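Maltose operon transcriptional repressor (Staphylococcus aureus subsp. aureus Mu50, PDB 3HCW) probably represses transcription of the maltose operon, its C-terminal fragment having the periplasmic binding protein-like fold that in such repressors commonly senses a small-molecule effector. Local coordinates at residues Leu122-Ile127 against Ser158-Asp163; Leu134-Glu139 against Gln151-Val156; Ile167-Ser170 against Val175-Asn178; Thr185-Pro190 against Leu214-Pro219; Leu232-Ser237 against Lys280-Thr285. One frame throughout, in Å; residues are numbered along the deposited sequence.

Contact 1 of 5, residues Leu122-Ile127 against Ser158-Asp163; sequences LTRHVI and SQFNLD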
# COMPACT_ATOMS: atom_id res chain seq x y z
N LEU A 122 3.17 -20.14 12.26
CA LEU A 122 2.18 -19.20 12.77
C LEU A 122 1.13 -19.91 13.62
O LEU A 122 0.83 -19.45 14.73
CB LEU A 122 1.51 -18.42 11.63
CG LEU A 122 0.57 -17.26 12.00
CD1 LEU A 122 1.37 -16.06 12.45
CD2 LEU A 122 -0.31 -16.88 10.81
N THR A 123 0.62 -21.03 13.11
CA THR A 123 -0.42 -21.79 13.82
C THR A 123 0.13 -22.30 15.15
O THR A 123 -0.57 -22.25 16.15
CB THR A 123 -1.00 -22.99 12.98
OG1 THR A 123 -1.38 -22.54 11.66
CG2 THR A 123 -2.24 -23.57 13.66
N ARG A 124 1.37 -22.79 15.17
CA ARG A 124 2.01 -23.26 16.41
C ARG A 124 2.10 -22.15 17.46
O ARG A 124 1.78 -22.38 18.63
CB ARG A 124 3.43 -23.80 16.14
CG ARG A 124 3.58 -25.30 16.29
CD ARG A 124 3.51 -25.73 17.75
NE ARG A 124 4.80 -25.71 18.43
CZ ARG A 124 4.97 -25.89 19.74
NH1 ARG A 124 3.93 -26.09 20.54
NH2 ARG A 124 6.19 -25.86 20.26
N HIS A 125 2.52 -20.97 17.03
CA HIS A 125 2.67 -19.80 17.92
C HIS A 125 1.40 -19.42 18.66
O HIS A 125 1.44 -19.13 19.87
CB HIS A 125 3.22 -18.60 17.15
CG HIS A 125 3.03 -17.30 17.87
ND1 HIS A 125 3.80 -16.93 18.96
CD2 HIS A 125 2.15 -16.28 17.67
CE1 HIS A 125 3.41 -15.75 19.39
NE2 HIS A 125 2.41 -15.34 18.63
N VAL A 126 0.27 -19.40 17.94
CA VAL A 126 -1.01 -19.06 18.59
C VAL A 126 -1.42 -20.13 19.60
O VAL A 126 -1.96 -19.80 20.66
CB VAL A 126 -2.17 -18.68 17.59
CG1 VAL A 126 -1.72 -17.57 16.66
CG2 VAL A 126 -2.67 -19.86 16.79
N ILE A 127 -1.09 -21.39 19.31
CA ILE A 127 -1.36 -22.51 20.22
C ILE A 127 -0.51 -22.39 21.48
O ILE A 127 -1.00 -22.61 22.59
CB ILE A 127 -1.21 -23.87 19.51
CG1 ILE A 127 -2.31 -24.01 18.44
CG2 ILE A 127 -1.22 -25.03 20.50
CD1 ILE A 127 -2.31 -25.34 17.69
N SER A 158 -4.55 -30.27 13.92
CA SER A 158 -4.86 -31.69 14.16
C SER A 158 -3.83 -32.33 15.07
O SER A 158 -4.18 -33.13 15.94
CB SER A 158 -5.02 -32.49 12.85
OG SER A 158 -3.88 -32.38 12.02
N GLN A 159 -2.56 -31.94 14.89
CA GLN A 159 -1.45 -32.41 15.73
C GLN A 159 -1.65 -32.13 17.23
O GLN A 159 -1.25 -32.93 18.09
CB GLN A 159 -0.12 -31.81 15.24
CG GLN A 159 1.11 -32.32 15.98
CD GLN A 159 1.46 -33.73 15.61
OE1 GLN A 159 2.20 -33.97 14.66
NE2 GLN A 159 0.97 -34.70 16.40
N PHE A 160 -2.29 -31.01 17.54
CA PHE A 160 -2.58 -30.66 18.93
C PHE A 160 -4.03 -30.94 19.30
O PHE A 160 -4.50 -30.55 20.38
CB PHE A 160 -2.16 -29.21 19.21
CG PHE A 160 -0.66 -29.03 19.27
CD1 PHE A 160 -0.00 -28.93 20.50
CD2 PHE A 160 0.10 -28.96 18.10
CE1 PHE A 160 1.38 -28.76 20.57
CE2 PHE A 160 1.49 -28.80 18.15
CZ PHE A 160 2.13 -28.69 19.39
N ASN A 161 -4.71 -31.68 18.40
CA ASN A 161 -6.12 -32.11 18.57
C ASN A 161 -7.06 -30.97 18.95
O ASN A 161 -7.83 -31.06 19.91
CB ASN A 161 -6.22 -33.28 19.56
CG ASN A 161 -7.48 -34.12 19.38
OD1 ASN A 161 -8.37 -34.10 20.23
ND2 ASN A 161 -7.55 -34.86 18.28
N LEU A 162 -6.96 -29.87 18.20
CA LEU A 162 -7.79 -28.69 18.41
C LEU A 162 -8.93 -28.61 17.41
O LEU A 162 -8.82 -29.11 16.28
CB LEU A 162 -6.93 -27.42 18.34
CG LEU A 162 -6.57 -26.70 19.65
CD1 LEU A 162 -5.91 -27.61 20.68
CD2 LEU A 162 -5.67 -25.52 19.36
N ASP A 163 -10.03 -27.99 17.83
CA ASP A 163 -11.15 -27.75 16.95
C ASP A 163 -10.83 -26.56 16.06
O ASP A 163 -10.26 -25.57 16.52
CB ASP A 163 -12.43 -27.48 17.74
CG ASP A 163 -12.93 -28.71 18.47
OD1 ASP A 163 -13.46 -28.55 19.60
OD2 ASP A 163 -12.79 -29.83 17.94
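Arg124 lays its guanidinium nearly parallel to the ring of Phe160, the two planes only 10° apart. The guanidinium is displaced past the CZ end of the ring. Arg124 NH1 comes obliquely to 3.4 Å from Phe160 CZ. Arg124 CD touches the same end of the ring, 3.7 Å from Phe160 CE2. The arginine chain bends at chi2 and chi3, and this turns its end toward the ring. Its charge is paired elsewhere, in a salt bridge from NH2 to Glu128 on the same helix.

Ile127 supplies the apolar half with two branches. Ile127 CG2 lies over one face of the Phe160 ring, 4.1 Å from Phe160 CD1. Its CG1 branch stands beside the backbone N (chi1 -67°) and runs out toward Leu162. There the two side chains meet tip to tip, with Ile127 CD1 3.8 Å from Leu162 CD2.

Phe160 and Leu162 flank Asn161, the positive-phi residue of a Schellman motif that ends helix 144-159. The contact therefore joins the turn just beyond that helix to helix 115-129. It lies at the surface. Val156 continues the packing between the two helices, and Leu162 also touches Leu134 on strand 133-139.

Contact 2 of 5, residues Leu134-Glu139 against Gln151-Val156; sequences LIFITE and QGFETV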
# COMPACT_ATOMS: atom_id res chain seq x y z
N LEU A 134 -9.64 -22.73 16.62
CA LEU A 134 -8.96 -21.95 15.57
C LEU A 134 -9.84 -21.73 14.34
O LEU A 134 -10.62 -22.61 13.96
CB LEU A 134 -7.66 -22.64 15.16
CG LEU A 134 -6.58 -22.89 16.22
CD1 LEU A 134 -5.63 -23.99 15.80
CD2 LEU A 134 -5.83 -21.62 16.52
N ILE A 135 -9.70 -20.56 13.73
CA ILE A 135 -10.41 -20.20 12.49
C ILE A 135 -9.40 -19.72 11.45
O ILE A 135 -8.59 -18.83 11.73
CB ILE A 135 -11.48 -19.10 12.74
CG1 ILE A 135 -12.48 -19.52 13.82
CG2 ILE A 135 -12.23 -18.75 11.44
CD1 ILE A 135 -12.95 -18.37 14.72
N PHE A 136 -9.42 -20.34 10.27
CA PHE A 136 -8.64 -19.85 9.13
C PHE A 136 -9.57 -19.22 8.10
O PHE A 136 -10.55 -19.83 7.67
CB PHE A 136 -7.83 -20.97 8.45
CG PHE A 136 -6.73 -20.46 7.54
CD1 PHE A 136 -5.42 -20.31 8.03
CD2 PHE A 136 -6.99 -20.13 6.20
CE1 PHE A 136 -4.39 -19.84 7.21
CE2 PHE A 136 -5.97 -19.66 5.37
CZ PHE A 136 -4.67 -19.51 5.87
N ILE A 137 -9.25 -17.99 7.71
CA ILE A 137 -10.05 -17.27 6.73
C ILE A 137 -9.27 -17.11 5.43
O ILE A 137 -8.14 -16.62 5.42
CB ILE A 137 -10.54 -15.91 7.29
CG1 ILE A 137 -11.27 -16.11 8.62
CG2 ILE A 137 -11.45 -15.21 6.28
CD1 ILE A 137 -11.93 -14.86 9.18
N THR A 138 -9.87 -17.55 4.33
CA THR A 138 -9.21 -17.51 3.03
C THR A 138 -10.05 -16.81 1.94
O THR A 138 -11.24 -16.53 2.14
CB THR A 138 -8.72 -18.92 2.58
OG1 THR A 138 -7.82 -18.78 1.47
CG2 THR A 138 -9.89 -19.84 2.19
N GLU A 139 -9.41 -16.53 0.81
CA GLU A 139 -10.03 -15.91 -0.36
C GLU A 139 -10.30 -16.95 -1.43
O GLU A 139 -9.60 -17.95 -1.52
CB GLU A 139 -9.11 -14.86 -0.96
CG GLU A 139 -9.34 -13.44 -0.49
CD GLU A 139 -8.26 -12.48 -0.98
OE1 GLU A 139 -7.05 -12.80 -0.84
OE2 GLU A 139 -8.62 -11.40 -1.51
N GLN A 151 -3.26 -26.14 4.46
CA GLN A 151 -2.64 -27.42 4.86
C GLN A 151 -1.76 -27.33 6.12
O GLN A 151 -1.84 -28.19 7.00
CB GLN A 151 -1.85 -28.02 3.69
CG GLN A 151 -1.23 -29.41 3.99
CD GLN A 151 -2.27 -30.44 4.40
OE1 GLN A 151 -3.06 -30.90 3.58
NE2 GLN A 151 -2.27 -30.81 5.68
N GLY A 152 -0.93 -26.30 6.22
CA GLY A 152 -0.07 -26.12 7.39
C GLY A 152 -0.87 -25.83 8.65
O GLY A 152 -0.50 -26.25 9.75
N PHE A 153 -1.98 -25.12 8.47
CA PHE A 153 -2.86 -24.74 9.57
C PHE A 153 -3.58 -25.97 10.12
O PHE A 153 -3.58 -26.20 11.34
CB PHE A 153 -3.88 -23.72 9.05
CG PHE A 153 -5.05 -23.46 9.97
CD1 PHE A 153 -4.93 -22.57 11.02
CD2 PHE A 153 -6.28 -24.09 9.75
CE1 PHE A 153 -6.02 -22.31 11.87
CE2 PHE A 153 -7.35 -23.85 10.58
CZ PHE A 153 -7.23 -22.95 11.63
N GLU A 154 -4.19 -26.73 9.21
CA GLU A 154 -4.92 -27.95 9.53
C GLU A 154 -4.03 -29.01 10.18
O GLU A 154 -4.49 -29.77 11.01
CB GLU A 154 -5.52 -28.55 8.25
CG GLU A 154 -6.72 -27.80 7.68
CD GLU A 154 -7.38 -28.58 6.55
OE1 GLU A 154 -6.66 -29.02 5.63
OE2 GLU A 154 -8.61 -28.76 6.58
N THR A 155 -2.77 -29.07 9.75
CA THR A 155 -1.83 -30.05 10.31
C THR A 155 -1.44 -29.75 11.76
O THR A 155 -1.47 -30.66 12.58
CB THR A 155 -0.57 -30.21 9.43
OG1 THR A 155 -0.95 -30.72 8.14
CG2 THR A 155 0.40 -31.19 10.05
N VAL A 156 -1.12 -28.50 12.08
CA VAL A 156 -0.76 -28.15 13.48
C VAL A 156 -1.98 -28.24 14.40
O VAL A 156 -1.89 -28.73 15.53
CB VAL A 156 -0.06 -26.78 13.58
CG1 VAL A 156 0.11 -26.34 15.02
CG2 VAL A 156 1.28 -26.85 12.95
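The first strand and the helix of a beta-alpha-beta unit meet here: strand 133-139, then helix 144-159, which leads on to strand 163-169. The short strand and helix segments run almost antiparallel, at 172°, with their axes 9.9 Å apart.

Phe153 fills the space between them. Its CG is anti to the backbone N (chi1 167°), which carries the ring down onto the strand. Phe136 CB sits over the centre of one face of the Phe153 ring, 3.7 Å from its centroid. This is a CH-pi contact. The two aromatic side chains slide past each other in opposite directions, and their rings meet obliquely, planes at 53° and centroids 5.2 Å apart. Phe136 CD1 comes 3.7 Å from Phe153 CG. At the far end of the ring, Leu134 CB lies 3.6 Å from Phe153 CZ. The ring thus spans two residues that point to the same side of the strand.

Ile166 and Thr123 also touch Phe153, from strand 163-169 and helix 115-129. The touching residues are all buried. With no charge or polar bond between the two segments, the helix is placed on the strand by the shape fit of Phe153 against Phe136 and Leu134.

Contact 3 of 5, residues Ile167-Ser170 against Val175-Asn178; sequences IETS and VILN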
# COMPACT_ATOMS: atom_id res chain seq x y z
N ILE A 167 -13.05 -20.79 6.66
CA ILE A 167 -14.05 -19.92 6.04
C ILE A 167 -13.45 -19.35 4.77
O ILE A 167 -12.37 -18.76 4.79
CB ILE A 167 -14.46 -18.75 6.97
CG1 ILE A 167 -15.15 -19.27 8.24
CG2 ILE A 167 -15.36 -17.73 6.21
CD1 ILE A 167 -15.36 -18.20 9.30
N GLU A 168 -14.14 -19.57 3.65
CA GLU A 168 -13.77 -18.96 2.39
C GLU A 168 -14.72 -17.80 2.12
O GLU A 168 -15.94 -17.94 2.18
CB GLU A 168 -13.85 -19.98 1.26
CG GLU A 168 -13.06 -19.60 0.03
CD GLU A 168 -13.32 -20.55 -1.11
OE1 GLU A 168 -14.48 -20.64 -1.57
OE2 GLU A 168 -12.35 -21.21 -1.56
N THR A 169 -14.15 -16.64 1.83
CA THR A 169 -14.95 -15.44 1.71
C THR A 169 -14.42 -14.52 0.63
O THR A 169 -13.24 -14.61 0.27
CB THR A 169 -15.03 -14.68 3.07
OG1 THR A 169 -15.83 -13.50 2.93
CG2 THR A 169 -13.64 -14.30 3.56
N SER A 170 -15.29 -13.68 0.09
CA SER A 170 -14.84 -12.55 -0.73
C SER A 170 -14.51 -11.39 0.22
O SER A 170 -14.94 -11.38 1.37
CB SER A 170 -15.95 -12.13 -1.68
OG SER A 170 -17.10 -11.74 -0.94
N VAL A 175 -20.37 -9.39 3.20
CA VAL A 175 -20.13 -10.84 3.25
C VAL A 175 -19.32 -11.24 4.48
O VAL A 175 -19.70 -12.19 5.17
CB VAL A 175 -19.48 -11.36 1.94
CG1 VAL A 175 -19.36 -12.88 1.97
CG2 VAL A 175 -20.32 -10.96 0.75
N ILE A 176 -18.23 -10.51 4.76
CA ILE A 176 -17.41 -10.73 5.96
C ILE A 176 -18.26 -10.55 7.22
O ILE A 176 -18.24 -11.41 8.11
CB ILE A 176 -16.19 -9.75 6.07
CG1 ILE A 176 -15.35 -9.69 4.78
CG2 ILE A 176 -15.34 -10.08 7.31
CD1 ILE A 176 -14.36 -10.79 4.59
N LEU A 177 -19.01 -9.44 7.27
CA LEU A 177 -19.92 -9.13 8.37
C LEU A 177 -20.86 -10.27 8.70
O LEU A 177 -21.03 -10.60 9.87
CB LEU A 177 -20.72 -7.84 8.10
CG LEU A 177 -21.78 -7.37 9.12
CD1 LEU A 177 -21.24 -7.18 10.56
CD2 LEU A 177 -22.47 -6.08 8.64
N ASN A 178 -21.45 -10.89 7.67
CA ASN A 178 -22.37 -12.00 7.88
C ASN A 178 -21.69 -13.21 8.52
O ASN A 178 -22.24 -13.83 9.43
CB ASN A 178 -23.05 -12.40 6.56
CG ASN A 178 -23.88 -13.65 6.70
OD1 ASN A 178 -24.95 -13.64 7.31
ND2 ASN A 178 -23.40 -14.75 6.14
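Thr169 and Ile176 cross at about a right angle, while Thr169 and Val175 slide past each other in opposite directions. Thr169 OG1 lies between both partners. Thr169 OG1 is 3.5 Å from Ile176 CD1 and 3.7 Å from Val175 CG1. The hydroxyl stands anti to the backbone N (chi1 -180°), which turns it toward the helix. There Thr169 OG1 donates a hydrogen bond to Ser170 O at 2.8 Å, from a position tilted 16° out of the carbonyl plane. The methyl CG2 of Thr169 also meets Ile176 CD1, at 3.7 Å.

Ile176 CD1 therefore rests against both partners in that bond, reaching to 3.3 Å from Ser170 O. The CB of Ile176 does not point straight at the strand, but the CG1 branch brings CD1 back to it. Val175 turns its other methyl to the serine, with Val175 CG2 3.7 Å from Ser170 OG. Ser170 OG is hydrogen-bonded to Glu172, in the short link between the segments.

Behind the contact, Ile176 packs on Ile207 and Val210 of helix 201-213. A parallel strand ends, the chain turns, and the next helix folds back over it. This is the strand-to-helix turn of an alpha/beta fold, here from edge strand 163-169 into helix 173-187.

Contact 4 of 5, residues Thr185-Pro190 against Leu214-Pro219; sequences TRLKDP and LNIEIP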
# COMPACT_ATOMS: atom_id res chain seq x y z
N THR A 185 -21.45 -14.66 19.09
CA THR A 185 -21.71 -15.21 20.43
C THR A 185 -20.57 -16.07 20.96
O THR A 185 -20.19 -15.94 22.12
CB THR A 185 -23.07 -15.98 20.50
OG1 THR A 185 -24.12 -15.17 19.96
CG2 THR A 185 -23.42 -16.34 21.95
N ARG A 186 -20.01 -16.94 20.12
CA ARG A 186 -18.87 -17.76 20.54
C ARG A 186 -17.59 -16.92 20.69
O ARG A 186 -16.81 -17.13 21.63
CB ARG A 186 -18.65 -18.94 19.59
CG ARG A 186 -17.75 -20.04 20.18
CD ARG A 186 -18.15 -21.42 19.69
NE ARG A 186 -17.39 -22.50 20.33
CZ ARG A 186 -17.69 -23.06 21.50
NH1 ARG A 186 -16.93 -24.04 21.97
NH2 ARG A 186 -18.74 -22.64 22.21
N LEU A 187 -17.42 -15.95 19.80
CA LEU A 187 -16.30 -15.02 19.83
C LEU A 187 -16.30 -14.15 21.09
O LEU A 187 -15.27 -13.59 21.47
CB LEU A 187 -16.26 -14.14 18.57
CG LEU A 187 -15.95 -14.83 17.22
CD1 LEU A 187 -15.87 -13.83 16.09
CD2 LEU A 187 -14.68 -15.67 17.24
N LYS A 188 -17.46 -14.07 21.75
CA LYS A 188 -17.63 -13.28 22.97
C LYS A 188 -17.66 -14.15 24.23
O LYS A 188 -17.75 -13.63 25.35
CB LYS A 188 -18.91 -12.45 22.86
CG LYS A 188 -18.76 -11.01 23.32
CD LYS A 188 -18.22 -10.12 22.20
CE LYS A 188 -18.31 -8.65 22.57
NZ LYS A 188 -17.23 -8.23 23.51
N ASP A 189 -17.61 -15.47 24.05
CA ASP A 189 -17.59 -16.40 25.17
C ASP A 189 -16.21 -16.39 25.85
O ASP A 189 -15.21 -16.74 25.22
CB ASP A 189 -17.95 -17.81 24.72
CG ASP A 189 -18.40 -18.70 25.87
OD1 ASP A 189 -19.51 -19.27 25.78
OD2 ASP A 189 -17.67 -18.84 26.87
N PRO A 190 -16.16 -16.01 27.14
CA PRO A 190 -14.91 -15.89 27.89
C PRO A 190 -14.26 -17.23 28.24
O PRO A 190 -13.05 -17.28 28.48
CB PRO A 190 -15.34 -15.17 29.18
CG PRO A 190 -16.73 -14.68 28.93
CD PRO A 190 -17.32 -15.65 27.97
N LEU A 214 -18.22 -4.98 15.43
CA LEU A 214 -18.96 -5.89 16.29
C LEU A 214 -18.49 -5.87 17.73
O LEU A 214 -19.00 -6.63 18.55
CB LEU A 214 -18.87 -7.31 15.74
CG LEU A 214 -19.55 -7.58 14.39
CD1 LEU A 214 -19.32 -9.02 13.99
CD2 LEU A 214 -21.04 -7.28 14.46
N ASN A 215 -17.53 -4.99 18.01
CA ASN A 215 -16.89 -4.86 19.32
C ASN A 215 -16.25 -6.14 19.84
O ASN A 215 -16.26 -6.42 21.03
CB ASN A 215 -17.86 -4.26 20.36
CG ASN A 215 -17.14 -3.60 21.53
OD1 ASN A 215 -17.58 -3.72 22.68
ND2 ASN A 215 -16.03 -2.92 21.25
N ILE A 216 -15.69 -6.92 18.91
CA ILE A 216 -14.94 -8.13 19.24
C ILE A 216 -13.46 -7.73 19.40
O ILE A 216 -12.75 -7.54 18.40
CB ILE A 216 -15.12 -9.20 18.15
CG1 ILE A 216 -16.61 -9.51 17.96
CG2 ILE A 216 -14.35 -10.46 18.51
CD1 ILE A 216 -16.92 -10.36 16.75
N GLU A 217 -13.03 -7.58 20.65
CA GLU A 217 -11.73 -6.95 20.94
C GLU A 217 -10.54 -7.90 20.98
O GLU A 217 -10.65 -9.04 21.40
CB GLU A 217 -11.80 -6.05 22.18
CG GLU A 217 -12.21 -6.70 23.48
CD GLU A 217 -13.04 -5.77 24.37
OE1 GLU A 217 -12.63 -4.60 24.57
OE2 GLU A 217 -14.10 -6.21 24.88
N ILE A 218 -9.41 -7.39 20.52
CA ILE A 218 -8.22 -8.18 20.23
C ILE A 218 -7.10 -7.61 21.07
O ILE A 218 -6.91 -6.39 21.09
CB ILE A 218 -7.85 -8.06 18.73
CG1 ILE A 218 -9.07 -8.33 17.85
CG2 ILE A 218 -6.68 -8.98 18.35
CD1 ILE A 218 -8.92 -7.90 16.41
N PRO A 219 -6.34 -8.47 21.78
CA PRO A 219 -6.44 -9.93 21.91
C PRO A 219 -7.48 -10.48 22.90
O PRO A 219 -7.66 -11.71 22.95
CB PRO A 219 -5.04 -10.32 22.39
CG PRO A 219 -4.64 -9.16 23.23
CD PRO A 219 -5.17 -7.95 22.52
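Segment 185-190 is only partly helical, and 214-219 has no regular structure. Residues 185-187 are the weakly bonded, kinked end of helix 173-187, before a loop. Segment 214-219 follows helix 201-213, which closes in a Schellman motif with Asn215 at positive phi. The peptide bond before Pro219 is cis. The backbones come nearest at Lys188 and Ile216, with CA atoms 6.9 Å apart.

Leu187 and Ile216 form the buried half. Their chains cross at a slant, and Leu187 CD1 lies 3.7 Å from Ile216 CD1. Leu187 CB also approaches Ile216 CG2, at 4.1 Å. Both residues rest on Val222 of strand 222-227.

The other half is polar but uncertain, since Lys188 has two conformers. In one, Lys188 bends at chi2 (84°) and chi4 (78°), and its amine swings across to the loop. Lys188 NZ makes a weak hydrogen bond to Asn215 O at 3.2 Å. Lys188 NZ also makes a long salt bridge to Glu217 OE2, at 4.0 Å. Its stronger partner is Asp221, whose OD2 accepts from Glu217 N as well, so one carboxylate serves both the lysine and the loop backbone.

Glu217 and Ile218 also meet Tyr212 of the second subunit, which places this loop at the dimer interface. The contact joins the ends of two successive helices of the alpha/beta domain, where the loop after helix 201-213 leads into strand 222-227.

Contact 5 of 5, residues Leu232-Ser237 against Lys280-Thr285; sequences LTEIAS and KIRKST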
# COMPACT_ATOMS: atom_id res chain seq x y z
N LEU A 232 1.69 -2.04 7.20
CA LEU A 232 0.24 -2.04 7.42
C LEU A 232 -0.25 -2.95 8.54
O LEU A 232 -1.21 -2.62 9.22
CB LEU A 232 -0.51 -2.37 6.12
CG LEU A 232 -0.36 -1.33 5.01
CD1 LEU A 232 -1.03 -1.81 3.73
CD2 LEU A 232 -0.91 0.04 5.44
N THR A 233 0.41 -4.10 8.72
CA THR A 233 0.10 -4.97 9.85
C THR A 233 0.73 -4.43 11.13
O THR A 233 0.17 -4.58 12.20
CB THR A 233 0.57 -6.41 9.61
OG1 THR A 233 1.88 -6.39 9.03
CG2 THR A 233 -0.37 -7.14 8.67
N GLU A 234 1.90 -3.80 10.99
CA GLU A 234 2.57 -3.11 12.09
C GLU A 234 1.70 -2.01 12.73
O GLU A 234 1.70 -1.84 13.94
CB GLU A 234 3.88 -2.50 11.59
CG GLU A 234 4.77 -1.96 12.72
CD GLU A 234 6.12 -1.44 12.24
OE1 GLU A 234 6.66 -0.54 12.91
OE2 GLU A 234 6.65 -1.94 11.21
N ILE A 235 0.97 -1.26 11.91
CA ILE A 235 0.15 -0.17 12.44
C ILE A 235 -1.36 -0.42 12.27
O ILE A 235 -2.16 0.51 12.26
CB ILE A 235 0.57 1.24 11.90
CG1 ILE A 235 0.41 1.33 10.38
CG2 ILE A 235 2.03 1.56 12.32
CD1 ILE A 235 0.33 2.75 9.85
N ALA A 236 -1.73 -1.70 12.17
CA ALA A 236 -3.13 -2.12 12.23
C ALA A 236 -3.68 -1.91 13.63
O ALA A 236 -2.93 -1.61 14.56
CB ALA A 236 -3.27 -3.58 11.82
N SER A 237 -4.99 -2.07 13.79
CA SER A 237 -5.67 -1.93 15.06
C SER A 237 -6.18 -3.31 15.50
O SER A 237 -7.21 -3.77 14.98
CB SER A 237 -6.85 -0.95 14.95
OG SER A 237 -6.40 0.36 14.60
N LYS A 280 6.91 -12.52 13.12
CA LYS A 280 7.03 -11.27 13.86
C LYS A 280 5.86 -11.21 14.85
O LYS A 280 4.71 -11.03 14.44
CB LYS A 280 6.94 -10.05 12.93
CG LYS A 280 7.96 -9.98 11.78
CD LYS A 280 9.21 -9.21 12.19
CE LYS A 280 9.99 -8.71 10.97
NZ LYS A 280 10.49 -9.82 10.11
N ILE A 281 6.16 -11.38 16.14
CA ILE A 281 5.14 -11.38 17.20
C ILE A 281 4.78 -9.96 17.60
O ILE A 281 5.65 -9.14 17.91
CB ILE A 281 5.61 -12.17 18.43
CG1 ILE A 281 6.00 -13.60 18.01
CG2 ILE A 281 4.51 -12.19 19.52
CD1 ILE A 281 6.78 -14.39 19.08
N ARG A 282 3.48 -9.66 17.58
CA ARG A 282 3.00 -8.33 17.97
C ARG A 282 1.85 -8.47 18.98
O ARG A 282 1.60 -9.56 19.49
CB ARG A 282 2.60 -7.51 16.73
CG ARG A 282 3.75 -7.22 15.76
CD ARG A 282 3.53 -5.95 14.94
NE ARG A 282 4.66 -5.71 14.02
CZ ARG A 282 4.76 -6.26 12.81
NH1 ARG A 282 3.79 -7.05 12.34
NH2 ARG A 282 5.82 -6.01 12.06
N LYS A 283 1.15 -7.37 19.25
CA LYS A 283 0.12 -7.32 20.29
C LYS A 283 -1.06 -8.30 20.08
O LYS A 283 -1.61 -8.84 21.04
CB LYS A 283 -0.36 -5.86 20.47
CG LYS A 283 -1.70 -5.64 21.21
CD LYS A 283 -1.61 -5.92 22.72
CE LYS A 283 -1.12 -4.71 23.50
NZ LYS A 283 -0.96 -5.01 24.95
N SER A 284 -1.40 -8.58 18.82
CA SER A 284 -2.61 -9.34 18.51
C SER A 284 -2.57 -10.82 18.91
O SER A 284 -3.59 -11.48 18.91
CB SER A 284 -2.97 -9.21 17.04
OG SER A 284 -2.05 -9.90 16.23
N THR A 285 -1.39 -11.34 19.24
CA THR A 285 -1.29 -12.65 19.88
C THR A 285 -0.65 -12.60 21.27
O THR A 285 -0.19 -13.61 21.78
CB THR A 285 -0.51 -13.68 19.03
OG1 THR A 285 0.80 -13.18 18.74
CG2 THR A 285 -1.25 -14.00 17.73
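Arg282 stretches straight from CG to NE and lays its guanidinium against the last helical turn of segment 232-237. With CG beside the backbone N (chi1 -62°), the extended chain reaches Glu234. The carbon CA of Glu234 lies over one guanidinium face, offset toward the rim, 3.9 Å from Arg282 NE. Lys280 CB covers part of the opposite face, so the flat group is sandwiched between aliphatic atoms.

Glu234 is extended too. Glu234 CG stands anti to the backbone N (chi1 -170°) and comes 4.0 Å from Arg282 NE. The carboxylate and guanidinium planes are only 11° apart. Even so, Glu234 OE2 is 4.2 Å from Arg282 NH2 and sits off the guanidinium plane, where no N-H is directed to it. The opposite charges are too far apart for a salt bridge.

Thr233 crosses the arginine at about a right angle, its OG1 3.9 Å from Arg282 NH1. Both residues bond to Asp229: the hydroxyl of Thr233 by a hydrogen bond, Arg282 NH1 by a salt bridge. NH1 also bonds to Gln240 O.

Asp229 and Gln240 thus fix Arg282 NH1 without help from Glu234. Glu234 gives contact along the guanidinium face and probably a modest electrostatic attraction.

Contact 2 is the fully buried one, and its chemistry is purely apolar and aromatic. Contact 1 shares helix 144-159 with it but lies at the surface, where an arginine joins the apolar groups. Contacts 2 and 3 reach neighbouring strands of one sheet, linked by backbone bonds between Phe136 or Thr138 and Ile167. Contacts 3 and 4 use the two ends of helix 173-187. Contact 3 is partly buried and mixes methyls with hydroxyls, whereas contact 4 adds charge. Contact 5 is also partly buried and rests on an arginine. Contacts 4 and 5 pack together through Ile218 and Ser284, and both touch the second subunit. His125 and Thr285 tie contact 1 to contact 5.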